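Local coordinates for protein coatomer subunit delta (Saccharomyces cerevisiae, PDB 5FJZ) that forms part of the COPI vesicle coat that probably carries dilysine-tagged proteins from the Golgi back to the ER, and binds the tether protein Dsl1, at residues V9-E21 with R229-I241. Residues are numbered along the deposited sequence; the frame is centred on the assembly and turned at random.
Sequences VPENNGILISIKE and RDKLAKSFTGMAI
Strand 15-21 runs beside the loop 229-241 without pairing to it, the CA atoms of Ile19 and Ser235 standing 6.6 Å apart and those of Ile17 and Ile241 8.5 Å. Ile17, Ile19 and Glu21, alternate residues of the strand, point their CB atoms at the loop. Ile17 and Ile241, both branched and apolar, meet tip to tip, CD1 of Ile17 lying 3.9 Å from CG1 of Ile241. Ile19 puts CG2 3.7 Å from Met239 CG, the two chains crossing at about a right angle; its CG1 stands anti to the carbonyl carbon (chi1 -60°) and carries CD1 onto the backbone of Met239 and Ala240. This is the mu-homology domain of delta-COP, built of beta-sheets, and the loop joins strands 220-229 and 241-246 across the face of the large mixed sheet. Farther along, the carboxylate of Glu21 is held by the type I turn from Ser235 to Gly238: OE1 accepts from Thr237 N at 3.1 Å through its syn lone pair, while OE2 takes a very short bond from Thr237 OG1 and a weak one from Ser235 OG. Trp109 also donates to OE2, so this buried acid, reaching out on an extended chain, has several donors that probably offset its charge. At the opposite end Arg229 grips Glu11 O end-on with NH1 (2.8 Å) and NH2 (2.9 Å), the oxygen lying near the guanidinium plane, and Leu16 CD1 sits over one face. A long, extended side chain with several N-H groups suits this reach, and NE is salt-bridged to Asp257. A leucine in place of Arg229 would probably leave Glu11 O without these two donors and Asp257 without this salt-bridge partner.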
loop_
_atom_site.group_PDB
_atom_site.type_symbol
_atom_site.label_atom_id
_atom_site.label_comp_id
_atom_site.label_asym_id
_atom_site.label_seq_id
_atom_site.Cartn_x
_atom_site.Cartn_y
_atom_site.Cartn_z
ATOM N N VAL A 9 -1.874 24.341 5.136
ATOM C CA VAL A 9 -1.770 24.104 6.598
ATOM C C VAL A 9 -2.420 25.250 7.375
ATOM O O VAL A 9 -1.951 26.365 7.360
ATOM C CB VAL A 9 -0.311 23.918 7.072
ATOM C CG1 VAL A 9 -0.220 23.918 8.596
ATOM C CG2 VAL A 9 0.256 22.607 6.547
ATOM N N PRO A 10 -3.513 24.962 8.063
ATOM C CA PRO A 10 -4.167 25.992 8.876
ATOM C C PRO A 10 -3.253 26.540 9.966
ATOM O O PRO A 10 -2.419 25.811 10.477
ATOM C CB PRO A 10 -5.320 25.245 9.535
ATOM C CG PRO A 10 -5.438 23.950 8.837
ATOM C CD PRO A 10 -4.158 23.637 8.167
ATOM N N GLU A 11 -3.377 27.820 10.291
ATOM C CA GLU A 11 -2.564 28.423 11.341
ATOM C C GLU A 11 -3.096 28.055 12.716
ATOM O O GLU A 11 -4.296 27.910 12.929
ATOM C CB GLU A 11 -2.519 29.951 11.214
ATOM C CG GLU A 11 -1.716 30.642 12.335
ATOM C CD GLU A 11 -1.492 32.135 12.095
ATOM O OE1 GLU A 11 -1.922 32.664 11.031
ATOM O OE2 GLU A 11 -0.896 32.775 12.995
ATOM N N ASN A 12 -2.170 27.835 13.615
ATOM C CA ASN A 12 -2.440 27.481 14.981
ATOM C C ASN A 12 -1.990 28.645 15.816
ATOM O O ASN A 12 -0.831 29.032 15.735
ATOM C CB ASN A 12 -1.646 26.217 15.346
ATOM C CG ASN A 12 -1.897 25.694 16.768
ATOM O OD1 ASN A 12 -1.268 24.730 17.215
ATOM N ND2 ASN A 12 -2.828 26.306 17.483
ATOM N N ASN A 13 -2.869 29.174 16.674
ATOM C CA ASN A 13 -2.479 30.324 17.523
ATOM C C ASN A 13 -2.137 29.934 18.971
ATOM O O ASN A 13 -1.870 30.785 19.857
ATOM C CB ASN A 13 -3.568 31.389 17.401
ATOM C CG ASN A 13 -3.683 31.961 15.981
ATOM O OD1 ASN A 13 -2.682 32.321 15.333
ATOM N ND2 ASN A 13 -4.896 32.007 15.471
ATOM N N GLY A 14 -2.132 28.622 19.206
ATOM C CA GLY A 14 -1.839 28.027 20.490
ATOM C C GLY A 14 -2.294 26.586 20.573
ATOM O O GLY A 14 -1.485 25.619 20.591
ATOM N N ILE A 15 -3.594 26.421 20.643
ATOM C CA ILE A 15 -4.267 25.128 20.528
ATOM C C ILE A 15 -5.151 25.139 19.302
ATOM O O ILE A 15 -6.000 26.020 19.145
ATOM C CB ILE A 15 -5.144 24.791 21.755
ATOM C CG1 ILE A 15 -4.228 24.605 22.982
ATOM C CG2 ILE A 15 -5.930 23.511 21.532
ATOM C CD1 ILE A 15 -4.930 24.355 24.275
ATOM N N LEU A 16 -5.012 24.098 18.463
ATOM C CA LEU A 16 -5.923 23.899 17.355
ATOM C C LEU A 16 -6.400 22.501 17.345
ATOM O O LEU A 16 -5.574 21.557 17.282
ATOM C CB LEU A 16 -5.251 24.257 16.005
ATOM C CG LEU A 16 -6.107 24.044 14.757
ATOM C CD1 LEU A 16 -7.280 25.044 14.698
ATOM C CD2 LEU A 16 -5.255 24.271 13.535
ATOM N N ILE A 17 -7.739 22.331 17.379
ATOM C CA ILE A 17 -8.349 21.022 17.369
ATOM C C ILE A 17 -9.009 20.789 16.016
ATOM O O ILE A 17 -9.742 21.653 15.528
ATOM C CB ILE A 17 -9.400 20.896 18.519
ATOM C CG1 ILE A 17 -8.715 20.962 19.897
ATOM C CG2 ILE A 17 -10.201 19.632 18.338
ATOM C CD1 ILE A 17 -9.682 21.322 20.994
ATOM N N SER A 18 -8.710 19.644 15.377
ATOM C CA SER A 18 -9.253 19.312 14.078
ATOM C C SER A 18 -10.113 18.077 14.219
ATOM O O SER A 18 -9.660 17.045 14.710
ATOM C CB SER A 18 -8.135 19.081 13.071
ATOM O OG SER A 18 -8.694 18.769 11.819
ATOM N N ILE A 19 -11.393 18.167 13.777
ATOM C CA ILE A 19 -12.248 17.027 13.804
ATOM C C ILE A 19 -12.497 16.625 12.354
ATOM O O ILE A 19 -13.143 17.404 11.571
ATOM C CB ILE A 19 -13.575 17.385 14.501
ATOM C CG1 ILE A 19 -13.317 17.840 15.947
ATOM C CG2 ILE A 19 -14.543 16.214 14.505
ATOM C CD1 ILE A 19 -14.533 18.453 16.643
ATOM N N LYS A 20 -11.928 15.488 11.962
ATOM C CA LYS A 20 -11.887 15.131 10.524
ATOM C C LYS A 20 -12.667 13.892 10.282
ATOM O O LYS A 20 -12.430 12.878 10.959
ATOM C CB LYS A 20 -10.428 14.933 10.116
ATOM C CG LYS A 20 -9.591 16.197 10.095
ATOM C CD LYS A 20 -8.106 15.879 9.770
ATOM C CE LYS A 20 -7.428 17.086 9.173
ATOM N NZ LYS A 20 -5.933 16.989 9.259
ATOM N N GLU A 21 -13.665 13.940 9.411
ATOM C CA GLU A 21 -14.465 12.760 9.034
ATOM C C GLU A 21 -14.364 12.434 7.572
ATOM O O GLU A 21 -14.238 13.346 6.686
ATOM C CB GLU A 21 -15.930 12.868 9.490
ATOM C CG GLU A 21 -15.957 12.904 11.004
ATOM C CD GLU A 21 -17.308 13.075 11.636
ATOM O OE1 GLU A 21 -18.203 13.660 10.963
ATOM O OE2 GLU A 21 -17.486 12.585 12.779
ATOM N N ARG A 229 -13.814 26.551 10.102
ATOM C CA ARG A 229 -13.081 26.954 11.294
ATOM C C ARG A 229 -14.002 27.759 12.183
ATOM O O ARG A 229 -14.453 28.830 11.764
ATOM C CB ARG A 229 -11.835 27.758 10.916
ATOM C CG ARG A 229 -10.997 28.126 12.123
ATOM C CD ARG A 229 -9.619 28.508 11.646
ATOM N NE ARG A 229 -8.774 28.793 12.790
ATOM C CZ ARG A 229 -7.467 28.616 12.841
ATOM N NH1 ARG A 229 -6.797 28.203 11.783
ATOM N NH2 ARG A 229 -6.835 28.887 13.961
ATOM N N ASP A 230 -14.304 27.250 13.379
ATOM C CA ASP A 230 -15.219 27.879 14.342
ATOM C C ASP A 230 -15.111 27.065 15.629
ATOM O O ASP A 230 -15.345 25.865 15.612
ATOM C CB ASP A 230 -16.654 27.862 13.790
ATOM C CG ASP A 230 -17.750 28.419 14.787
ATOM O OD1 ASP A 230 -17.531 28.686 16.001
ATOM O OD2 ASP A 230 -18.888 28.532 14.324
ATOM N N LYS A 231 -14.809 27.725 16.762
ATOM C CA LYS A 231 -14.790 27.065 18.070
ATOM C C LYS A 231 -15.957 26.163 18.362
ATOM O O LYS A 231 -15.846 25.157 19.100
ATOM C CB LYS A 231 -14.789 28.107 19.209
ATOM C CG LYS A 231 -13.433 28.626 19.580
ATOM C CD LYS A 231 -13.583 29.834 20.514
ATOM C CE LYS A 231 -12.793 29.731 21.798
ATOM N NZ LYS A 231 -13.447 28.917 22.857
ATOM N N LEU A 232 -17.125 26.553 17.875
ATOM C CA LEU A 232 -18.385 25.900 18.180
ATOM C C LEU A 232 -18.830 24.933 17.047
ATOM O O LEU A 232 -19.879 24.303 17.136
ATOM C CB LEU A 232 -19.469 26.979 18.454
ATOM C CG LEU A 232 -19.238 28.019 19.588
ATOM C CD1 LEU A 232 -20.397 29.013 19.778
ATOM C CD2 LEU A 232 -18.882 27.378 20.925
ATOM N N ALA A 233 -17.981 24.766 16.028
ATOM C CA ALA A 233 -18.265 23.870 14.900
ATOM C C ALA A 233 -18.520 22.480 15.400
ATOM O O ALA A 233 -17.827 21.997 16.301
ATOM C CB ALA A 233 -17.107 23.860 13.875
ATOM N N LYS A 234 -19.476 21.830 14.749
ATOM C CA LYS A 234 -19.771 20.423 14.971
ATOM C C LYS A 234 -19.429 19.697 13.668
ATOM O O LYS A 234 -19.871 20.153 12.597
ATOM C CB LYS A 234 -21.238 20.258 15.210
ATOM C CG LYS A 234 -21.671 20.272 16.633
ATOM C CD LYS A 234 -23.032 19.599 16.672
ATOM C CE LYS A 234 -23.765 19.855 17.964
ATOM N NZ LYS A 234 -25.224 19.748 17.722
ATOM N N SER A 235 -18.874 18.496 13.751
ATOM C CA SER A 235 -18.683 17.594 12.616
ATOM C C SER A 235 -19.986 17.063 12.064
ATOM O O SER A 235 -21.063 17.164 12.722
ATOM C CB SER A 235 -17.795 16.352 13.019
ATOM O OG SER A 235 -18.569 15.349 13.715
ATOM N N PHE A 236 -19.883 16.382 10.933
ATOM C CA PHE A 236 -20.996 15.611 10.358
ATOM C C PHE A 236 -21.741 14.730 11.376
ATOM O O PHE A 236 -22.962 14.658 11.366
ATOM C CB PHE A 236 -20.587 14.808 9.074
ATOM C CG PHE A 236 -21.738 14.063 8.375
ATOM C CD1 PHE A 236 -22.807 14.758 7.747
ATOM C CD2 PHE A 236 -21.722 12.670 8.258
ATOM C CE1 PHE A 236 -23.821 14.069 7.072
ATOM C CE2 PHE A 236 -22.745 11.977 7.573
ATOM C CZ PHE A 236 -23.794 12.667 6.997
ATOM N N THR A 237 -21.031 13.976 12.172
ATOM C CA THR A 237 -21.739 13.029 13.080
ATOM C C THR A 237 -22.088 13.747 14.390
ATOM O O THR A 237 -22.601 13.119 15.300
ATOM C CB THR A 237 -20.892 11.824 13.401
ATOM O OG1 THR A 237 -19.665 12.304 13.967
ATOM C CG2 THR A 237 -20.651 11.004 12.145
ATOM N N GLY A 238 -21.770 15.031 14.507
ATOM C CA GLY A 238 -22.007 15.762 15.783
ATOM C C GLY A 238 -20.858 15.913 16.752
ATOM O O GLY A 238 -21.052 16.399 17.843
ATOM N N MET A 239 -19.638 15.447 16.413
ATOM C CA MET A 239 -18.514 15.659 17.290
ATOM C C MET A 239 -18.149 17.141 17.398
ATOM O O MET A 239 -18.141 17.872 16.412
ATOM C CB MET A 239 -17.307 14.783 16.764
ATOM C CG MET A 239 -15.969 14.774 17.596
ATOM S SD MET A 239 -16.019 14.310 19.344
ATOM C CE MET A 239 -16.536 12.597 19.238
ATOM N N ALA A 240 -17.829 17.557 18.620
ATOM C CA ALA A 240 -17.561 18.968 18.907
ATOM C C ALA A 240 -16.917 19.067 20.312
ATOM O O ALA A 240 -16.932 18.146 21.083
ATOM C CB ALA A 240 -18.869 19.751 18.873
ATOM N N ILE A 241 -16.333 20.236 20.589
ATOM C CA ILE A 241 -15.610 20.510 21.787
ATOM C C ILE A 241 -16.431 21.508 22.625
ATOM O O ILE A 241 -16.963 22.493 22.101
ATOM C CB ILE A 241 -14.278 21.176 21.453
ATOM C CG1 ILE A 241 -13.442 20.260 20.556
ATOM C CG2 ILE A 241 -13.495 21.536 22.734
ATOM C CD1 ILE A 241 -13.140 18.898 21.120
#